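Local coordinates for extracellular solute-binding protein, family 1 (Bifidobacterium longum subsp. infantis, PDB 6FTH) that probably captures human milk oligosaccharides outside the cell and delivers them to an ABC transporter, as an extracellular solute-binding protein, at residues V34-W48 with A396-R408. Sequence-based numbering, arbitrary orientation.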
ATOM      1  N   VAL A  34       2.127 -18.871   9.996  1.00 16.72           N
ATOM      2  CA  VAL A  34       1.284 -17.727   9.661  1.00 16.26           C
ATOM      3  C   VAL A  34       1.853 -16.499  10.347  1.00 16.44           C
ATOM      4  O   VAL A  34       1.928 -16.451  11.580  1.00 16.68           O
ATOM      5  CB  VAL A  34      -0.181 -17.921  10.081  1.00 18.44           C
ATOM      6  CG1 VAL A  34      -1.039 -16.760   9.551  1.00 17.40           C
ATOM      7  CG2 VAL A  34      -0.718 -19.274   9.647  1.00 20.96           C
ATOM      8  N   VAL A  35       2.245 -15.517   9.555  1.00 15.28           N
ATOM      9  CA  VAL A  35       2.655 -14.211  10.049  1.00 14.79           C
ATOM     10  C   VAL A  35       1.371 -13.413  10.238  1.00 17.38           C
ATOM     11  O   VAL A  35       0.579 -13.265   9.296  1.00 15.77           O
ATOM     12  CB  VAL A  35       3.612 -13.521   9.066  1.00 14.88           C
ATOM     13  CG1 VAL A  35       4.075 -12.186   9.601  1.00 17.24           C
ATOM     14  CG2 VAL A  35       4.807 -14.430   8.736  1.00 16.28           C
ATOM     15  N   LYS A  36       1.137 -12.949  11.463  1.00 15.26           N
ATOM     16  CA  LYS A  36      -0.159 -12.445  11.893  1.00 14.74           C
ATOM     17  C   LYS A  36      -0.252 -10.919  11.878  1.00 17.53           C
ATOM     18  O   LYS A  36       0.674 -10.203  12.284  1.00 16.75           O
ATOM     19  CB  LYS A  36      -0.463 -12.934  13.312  1.00 17.25           C
ATOM     20  CG  LYS A  36      -0.623 -14.443  13.461  1.00 15.82           C
ATOM     21  CD  LYS A  36      -1.902 -15.044  12.825  1.00 18.40           C
ATOM     22  CE  LYS A  36      -3.186 -14.569  13.487  1.00 17.89           C
ATOM     23  NZ  LYS A  36      -3.113 -14.772  14.986  1.00 18.47           N
ATOM     24  N   ARG A  37      -1.407 -10.428  11.447  1.00 15.92           N
ATOM     25  CA  ARG A  37      -1.742  -9.030  11.627  1.00 15.98           C
ATOM     26  C   ARG A  37      -1.867  -8.723  13.120  1.00 16.84           C
ATOM     27  O   ARG A  37      -2.309  -9.571  13.902  1.00 15.73           O
ATOM     28  CB  ARG A  37      -3.102  -8.773  10.998  1.00 17.16           C
ATOM     29  CG  ARG A  37      -3.535  -7.337  10.911  1.00 16.45           C
ATOM     30  CD  ARG A  37      -4.991  -7.310  10.547  1.00 16.41           C
ATOM     31  NE  ARG A  37      -5.511  -5.977  10.310  1.00 19.65           N
ATOM     32  CZ  ARG A  37      -5.927  -5.144  11.261  1.00 22.79           C
ATOM     33  NH1 ARG A  37      -5.848  -5.474  12.550  1.00 23.99           N
ATOM     34  NH2 ARG A  37      -6.418  -3.958  10.928  1.00 28.16           N
ATOM     35  N   PRO A  38      -1.521  -7.513  13.540  1.00 16.60           N
ATOM     36  CA  PRO A  38      -1.869  -7.113  14.903  1.00 18.44           C
ATOM     37  C   PRO A  38      -3.372  -7.209  15.133  1.00 19.35           C
ATOM     38  O   PRO A  38      -4.177  -7.150  14.196  1.00 19.15           O
ATOM     39  CB  PRO A  38      -1.383  -5.661  14.986  1.00 22.81           C
ATOM     40  CG  PRO A  38      -0.287  -5.570  13.988  1.00 21.28           C
ATOM     41  CD  PRO A  38      -0.702  -6.500  12.854  1.00 18.69           C
ATOM     42  N   ALA A  39      -3.743  -7.388  16.397  1.00 19.18           N
ATOM     43  CA  ALA A  39      -5.129  -7.321  16.871  1.00 17.49           C
ATOM     44  C   ALA A  39      -5.940  -8.560  16.541  1.00 18.99           C
ATOM     45  O   ALA A  39      -7.171  -8.539  16.726  1.00 17.96           O
ATOM     46  CB  ALA A  39      -5.888  -6.092  16.354  1.00 20.20           C
ATOM     47  N   THR A  40      -5.309  -9.634  16.084  1.00 17.40           N
ATOM     48  CA  THR A  40      -5.973 -10.890  15.779  1.00 18.02           C
ATOM     49  C   THR A  40      -5.874 -11.861  16.953  1.00 19.58           C
ATOM     50  O   THR A  40      -4.872 -11.880  17.688  1.00 19.25           O
ATOM     51  CB  THR A  40      -5.373 -11.505  14.508  1.00 17.39           C
ATOM     52  OG1 THR A  40      -3.945 -11.614  14.636  1.00 18.59           O
ATOM     53  CG2 THR A  40      -5.706 -10.672  13.294  1.00 19.04           C
ATOM     54  N   ASP A  41      -6.936 -12.643  17.142  1.00 17.28           N
ATOM     55  CA  ASP A  41      -6.929 -13.774  18.060  1.00 18.76           C
ATOM     56  C   ASP A  41      -5.975 -14.840  17.535  1.00 19.00           C
ATOM     57  O   ASP A  41      -5.470 -14.778  16.402  1.00 17.59           O
ATOM     58  CB  ASP A  41      -8.344 -14.360  18.180  1.00 17.51           C
ATOM     59  CG  ASP A  41      -8.575 -15.146  19.472  1.00 22.63           C
ATOM     60  OD1 ASP A  41      -7.606 -15.450  20.203  1.00 23.42           O
ATOM     61  OD2 ASP A  41      -9.756 -15.458  19.750  1.00 24.48           O
ATOM     62  N   LYS A  42      -5.677 -15.803  18.393  1.00 20.74           N
ATOM     63  CA  LYS A  42      -4.924 -16.965  17.964  1.00 19.04           C
ATOM     64  C   LYS A  42      -5.755 -17.751  16.950  1.00 17.59           C
ATOM     65  O   LYS A  42      -6.972 -17.867  17.087  1.00 18.54           O
ATOM     66  CB  LYS A  42      -4.629 -17.814  19.203  1.00 24.95           C
ATOM     67  CG  LYS A  42      -3.427 -18.723  19.096  1.00 34.65           C
ATOM     68  CD  LYS A  42      -3.716 -19.795  18.072  1.00 34.56           C
ATOM     69  CE  LYS A  42      -2.805 -20.951  18.123  1.00 34.26           C
ATOM     70  NZ  LYS A  42      -2.854 -21.648  16.840  1.00 37.70           N
ATOM     71  N   ILE A  43      -5.098 -18.281  15.914  1.00 17.12           N
ATOM     72  CA  ILE A  43      -5.819 -19.002  14.860  1.00 16.34           C
ATOM     73  C   ILE A  43      -6.558 -20.214  15.415  1.00 18.59           C
ATOM     74  O   ILE A  43      -7.671 -20.531  14.977  1.00 18.89           O
ATOM     75  CB  ILE A  43      -4.864 -19.406  13.721  1.00 20.71           C
ATOM     76  CG1 ILE A  43      -4.291 -18.168  13.053  1.00 26.87           C
ATOM     77  CG2 ILE A  43      -5.607 -20.251  12.665  1.00 24.09           C
ATOM     78  CD1 ILE A  43      -3.307 -18.495  11.913  1.00 30.40           C
ATOM     79  N   ALA A  44      -5.929 -20.945  16.340  1.00 20.42           N
ATOM     80  CA  ALA A  44      -6.579 -22.110  16.937  1.00 23.85           C
ATOM     81  C   ALA A  44      -7.912 -21.744  17.575  1.00 21.71           C
ATOM     82  O   ALA A  44      -8.790 -22.607  17.691  1.00 21.64           O
ATOM     83  CB  ALA A  44      -5.659 -22.771  17.966  1.00 28.12           C
ATOM     84  N   ASN A  45      -8.082 -20.485  17.990  1.00 21.02           N
ATOM     85  CA  ASN A  45      -9.342 -20.032  18.577  1.00 19.87           C
ATOM     86  C   ASN A  45     -10.401 -19.684  17.543  1.00 20.44           C
ATOM     87  O   ASN A  45     -11.509 -19.300  17.935  1.00 19.81           O
ATOM     88  CB  ASN A  45      -9.120 -18.810  19.477  1.00 18.52           C
ATOM     89  CG  ASN A  45      -8.424 -19.170  20.775  1.00 21.86           C
ATOM     90  OD1 ASN A  45      -8.411 -20.336  21.174  1.00 23.82           O
ATOM     91  ND2 ASN A  45      -7.829 -18.175  21.427  1.00 24.07           N
ATOM     92  N   MET A  46     -10.111 -19.784  16.246  1.00 19.11           N
ATOM     93  CA  MET A  46     -11.057 -19.377  15.214  1.00 17.32           C
ATOM     94  C   MET A  46     -11.805 -20.585  14.664  1.00 14.48           C
ATOM     95  O   MET A  46     -11.184 -21.550  14.213  1.00 16.74           O
ATOM     96  CB  MET A  46     -10.307 -18.679  14.082  1.00 17.10           C
ATOM     97  CG  MET A  46      -9.588 -17.414  14.538  1.00 16.92           C
ATOM     98  SD  MET A  46      -8.533 -16.761  13.222  1.00 16.70           S
ATOM     99  CE  MET A  46      -7.599 -15.505  14.097  1.00 15.27           C
ATOM    100  N   GLN A  47     -13.143 -20.514  14.689  1.00 17.36           N
ATOM    101  CA  GLN A  47     -13.959 -21.626  14.213  1.00 18.69           C
ATOM    102  C   GLN A  47     -13.639 -21.990  12.767  1.00 19.17           C
ATOM    103  O   GLN A  47     -13.514 -23.175  12.435  1.00 19.18           O
ATOM    104  CB  GLN A  47     -15.442 -21.301  14.374  1.00 21.83           C
ATOM    105  CG  GLN A  47     -16.363 -22.426  13.929  1.00 22.66           C
ATOM    106  CD  GLN A  47     -16.220 -23.646  14.814  1.00 26.65           C
ATOM    107  OE1 GLN A  47     -16.345 -23.546  16.030  1.00 31.34           O
ATOM    108  NE2 GLN A  47     -15.924 -24.791  14.216  1.00 24.99           N
ATOM    109  N   TRP A  48     -13.518 -20.989  11.888  1.00 19.28           N
ATOM    110  CA  TRP A  48     -13.259 -21.305  10.486  1.00 16.34           C
ATOM    111  C   TRP A  48     -11.981 -22.104  10.329  1.00 15.84           C
ATOM    112  O   TRP A  48     -11.878 -22.933   9.417  1.00 14.93           O
ATOM    113  CB  TRP A  48     -13.227 -20.031   9.626  1.00 15.24           C
ATOM    114  CG  TRP A  48     -12.091 -19.088   9.924  1.00 14.34           C
ATOM    115  CD1 TRP A  48     -12.158 -17.967  10.684  1.00 15.33           C
ATOM    116  CD2 TRP A  48     -10.733 -19.191   9.480  1.00 14.01           C
ATOM    117  NE1 TRP A  48     -10.930 -17.362  10.754  1.00 16.84           N
ATOM    118  CE2 TRP A  48     -10.039 -18.090  10.016  1.00 14.00           C
ATOM    119  CE3 TRP A  48     -10.037 -20.100   8.670  1.00 13.75           C
ATOM    120  CZ2 TRP A  48      -8.672 -17.881   9.785  1.00 14.24           C
ATOM    121  CZ3 TRP A  48      -8.683 -19.890   8.437  1.00 14.31           C
ATOM    122  CH2 TRP A  48      -8.018 -18.797   9.008  1.00 13.93           C
ATOM    123  N   ALA A 396     -14.214  -6.438  18.380  1.00 18.87           N
ATOM    124  CA  ALA A 396     -13.243  -7.530  18.317  1.00 19.03           C
ATOM    125  C   ALA A 396     -11.842  -6.998  18.029  1.00 20.86           C
ATOM    126  O   ALA A 396     -10.852  -7.454  18.625  1.00 19.45           O
ATOM    127  CB  ALA A 396     -13.667  -8.533  17.247  1.00 20.60           C
ATOM    128  N   MET A 397     -11.741  -6.033  17.117  1.00 18.70           N
ATOM    129  CA  MET A 397     -10.462  -5.389  16.841  1.00 20.02           C
ATOM    130  C   MET A 397      -9.937  -4.681  18.088  1.00 21.23           C
ATOM    131  O   MET A 397      -8.750  -4.795  18.435  1.00 22.07           O
ATOM    132  CB  MET A 397     -10.643  -4.378  15.705  1.00 20.06           C
ATOM    133  CG  MET A 397     -10.770  -4.979  14.312  1.00 23.79           C
ATOM    134  SD  MET A 397      -9.223  -5.772  13.802  1.00 22.38           S
ATOM    135  CE  MET A 397      -9.551  -6.042  12.078  1.00 20.65           C
ATOM    136  N   GLY A 398     -10.821  -3.953  18.780  1.00 20.24           N
ATOM    137  CA  GLY A 398     -10.410  -3.216  19.966  1.00 22.03           C
ATOM    138  C   GLY A 398      -9.930  -4.127  21.069  1.00 21.99           C
ATOM    139  O   GLY A 398      -9.009  -3.780  21.811  1.00 25.54           O
ATOM    140  N   ASP A 399     -10.529  -5.309  21.179  1.00 20.64           N
ATOM    141  CA  ASP A 399     -10.151  -6.316  22.171  1.00 20.80           C
ATOM    142  C   ASP A 399      -8.901  -7.094  21.772  1.00 24.60           C
ATOM    143  O   ASP A 399      -8.448  -7.950  22.543  1.00 24.06           O
ATOM    144  CB  ASP A 399     -11.285  -7.333  22.383  1.00 21.02           C
ATOM    145  CG  ASP A 399     -12.533  -6.737  23.051  1.00 23.97           C
ATOM    146  OD1 ASP A 399     -12.475  -5.637  23.631  1.00 26.59           O
ATOM    147  OD2 ASP A 399     -13.588  -7.395  22.968  1.00 24.01           O
ATOM    148  N   ASN A 400      -8.358  -6.832  20.583  1.00 21.00           N
ATOM    149  CA  ASN A 400      -7.232  -7.588  20.035  1.00 20.22           C
ATOM    150  C   ASN A 400      -7.572  -9.065  19.863  1.00 22.31           C
ATOM    151  O   ASN A 400      -6.712  -9.946  19.994  1.00 24.96           O
ATOM    152  CB  ASN A 400      -5.960  -7.371  20.857  1.00 22.66           C
ATOM    153  CG  ASN A 400      -5.435  -5.959  20.718  1.00 25.43           C
ATOM    154  OD1 ASN A 400      -5.324  -5.436  19.615  1.00 26.11           O
ATOM    155  ND2 ASN A 400      -5.139  -5.320  21.842  1.00 32.77           N
ATOM    156  N   LEU A 401      -8.830  -9.338  19.535  1.00 20.26           N
ATOM    157  CA  LEU A 401      -9.337 -10.694  19.407  1.00 23.29           C
ATOM    158  C   LEU A 401     -10.065 -10.870  18.082  1.00 16.78           C
ATOM    159  O   LEU A 401     -11.065 -11.588  17.993  1.00 19.58           O
ATOM    160  CB  LEU A 401     -10.253 -11.047  20.577  1.00 22.08           C
ATOM    161  CG  LEU A 401      -9.551 -11.144  21.931  1.00 27.03           C
ATOM    162  CD1 LEU A 401     -10.592 -11.193  23.058  1.00 28.99           C
ATOM    163  CD2 LEU A 401      -8.657 -12.359  21.961  1.00 26.88           C
ATOM    164  N   PHE A 402      -9.560 -10.249  17.019  1.00 18.39           N
ATOM    165  CA  PHE A 402     -10.238 -10.383  15.736  1.00 16.68           C
ATOM    166  C   PHE A 402     -10.227 -11.852  15.318  1.00 16.22           C
ATOM    167  O   PHE A 402      -9.156 -12.471  15.296  1.00 15.98           O
ATOM    168  CB  PHE A 402      -9.606  -9.528  14.644  1.00 19.25           C
ATOM    169  CG  PHE A 402     -10.463  -9.445  13.414  1.00 16.83           C
ATOM    170  CD1 PHE A 402     -11.619  -8.675  13.421  1.00 16.69           C
ATOM    171  CD2 PHE A 402     -10.145 -10.155  12.274  1.00 16.26           C
ATOM    172  CE1 PHE A 402     -12.439  -8.606  12.301  1.00 18.03           C
ATOM    173  CE2 PHE A 402     -10.974 -10.095  11.148  1.00 17.12           C
ATOM    174  CZ  PHE A 402     -12.121  -9.315  11.171  1.00 17.55           C
ATOM    175  N   PRO A 403     -11.402 -12.448  14.965  1.00 17.11           N
ATOM    176  CA  PRO A 403     -11.464 -13.889  14.685  1.00 15.22           C
ATOM    177  C   PRO A 403     -11.206 -14.234  13.225  1.00 14.00           C
ATOM    178  O   PRO A 403     -11.826 -15.146  12.660  1.00 15.60           O
ATOM    179  CB  PRO A 403     -12.897 -14.241  15.080  1.00 16.35           C
ATOM    180  CG  PRO A 403     -13.665 -13.010  14.632  1.00 17.16           C
ATOM    181  CD  PRO A 403     -12.747 -11.844  14.993  1.00 18.65           C
ATOM    182  N   GLY A 404     -10.234 -13.554  12.650  1.00 18.04           N
ATOM    183  CA  GLY A 404      -9.770 -13.870  11.319  1.00 16.36           C
ATOM    184  C   GLY A 404      -8.417 -13.248  11.078  1.00 16.92           C
ATOM    185  O   GLY A 404      -7.784 -12.711  11.985  1.00 16.55           O
ATOM    186  N   LEU A 405      -7.968 -13.346   9.836  1.00 13.53           N
ATOM    187  CA  LEU A 405      -6.692 -12.776   9.445  1.00 13.10           C
ATOM    188  C   LEU A 405      -6.828 -11.384   8.842  1.00 14.96           C
ATOM    189  O   LEU A 405      -5.819 -10.684   8.703  1.00 13.37           O
ATOM    190  CB  LEU A 405      -6.018 -13.706   8.433  1.00 13.34           C
ATOM    191  CG  LEU A 405      -5.865 -15.173   8.881  1.00 13.50           C
ATOM    192  CD1 LEU A 405      -5.147 -16.009   7.864  1.00 14.65           C
ATOM    193  CD2 LEU A 405      -5.128 -15.259  10.216  1.00 17.29           C
ATOM    194  N   ALA A 406      -8.040 -10.973   8.494  1.00 14.50           N
ATOM    195  CA  ALA A 406      -8.354  -9.624   7.963  1.00 15.67           C
ATOM    196  C   ALA A 406      -7.559  -9.389   6.674  1.00 14.32           C
ATOM    197  O   ALA A 406      -7.426 -10.322   5.861  1.00 15.21           O
ATOM    198  CB  ALA A 406      -8.201  -8.578   9.036  1.00 16.07           C
ATOM    199  N   ASP A 407      -7.032  -8.176   6.484  1.00 12.98           N
ATOM    200  CA  ASP A 407      -6.370  -7.838   5.235  1.00 14.20           C
ATOM    201  C   ASP A 407      -5.078  -8.615   5.019  1.00 14.09           C
ATOM    202  O   ASP A 407      -4.566  -8.618   3.900  1.00 14.24           O
ATOM    203  CB  ASP A 407      -6.114  -6.332   5.177  1.00 15.48           C
ATOM    204  CG  ASP A 407      -5.220  -5.861   6.290  1.00 18.63           C
ATOM    205  OD1 ASP A 407      -5.621  -5.987   7.463  1.00 19.58           O
ATOM    206  OD2 ASP A 407      -4.091  -5.447   5.985  1.00 26.51           O
ATOM    207  N   ARG A 408      -4.556  -9.287   6.038  1.00 13.45           N
ATOM    208  CA  ARG A 408      -3.374 -10.119   5.886  1.00 12.87           C
ATOM    209  C   ARG A 408      -3.687 -11.533   5.361  1.00 13.03           C
ATOM    210  O   ARG A 408      -2.785 -12.357   5.258  1.00 13.84           O
ATOM    211  CB  ARG A 408      -2.643 -10.222   7.230  1.00 14.16           C
ATOM    212  CG  ARG A 408      -1.577  -9.177   7.473  1.00 15.37           C
ATOM    213  CD  ARG A 408      -2.093  -7.744   7.487  1.00 15.58           C
ATOM    214  NE  ARG A 408      -1.143  -6.892   8.224  1.00 14.92           N
ATOM    215  CZ  ARG A 408      -1.349  -5.617   8.554  1.00 24.56           C
ATOM    216  NH1 ARG A 408      -2.453  -4.986   8.186  1.00 20.89           N
ATOM    217  NH2 ARG A 408      -0.433  -4.967   9.268  1.00 19.47           N
TER
HETATM  218  O   HOH W   1      -3.467 -12.049  10.126  1.00 15.29           O
HETATM  219  O   HOH W   2      -6.029  -2.794   7.977  1.00 42.91           O
HETATM  220  O   HOH W   3     -11.725 -14.737  18.107  1.00 29.52           O
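Arg37 meets Asp407 in a salt bridge, NE to OD1 2.8 Å, the oxygen lying in the guanidinium plane while the carboxylate stands 89° to it. With CG anti to the backbone N (chi1 -172°) and the chain extended from CG to NE, the guanidinium is carried past Ala406 CB to the acid and under Met397, whose CE rests over one face. Arg37 CG in turn sits on a face of the Arg408 guanidinium, 3.5 Å above its plane. Asp407 grips both arginines, its OD2 taking Arg408 NH1 at 2.8 Å, which probably eases the repulsion between the two positive groups. A leucine in place of Arg37 has no guanidinium, and would probably leave Asp407 OD1 without its NE partner and the Met397 methyl without the flat surface it rests on.

Between the backbones there is a single bridge: Phe402 N gives to Ala39 O at 3.0 Å, and Asp41 N to Phe402 O at 2.9 Å. Trp48 NE1 reaches Pro403 O in its own ring plane, though the bond is bent (136°).

The apolar part centres on Leu405, with CD2 against Ile43 CD1 and Lys36 CE, and CG 4.0 Å from Trp48 CZ2. Met46 lays SD and CE along the Gly404 backbone.

The contact ties the loop between strand 29-36 and helix 47-56 to the segment following helix 390-398. Helix 363-371 flanks Trp48 and Leu405, strand 59-66 backs Val34 and Ile43, and Glu67 of helix 67-80 pairs with Arg408.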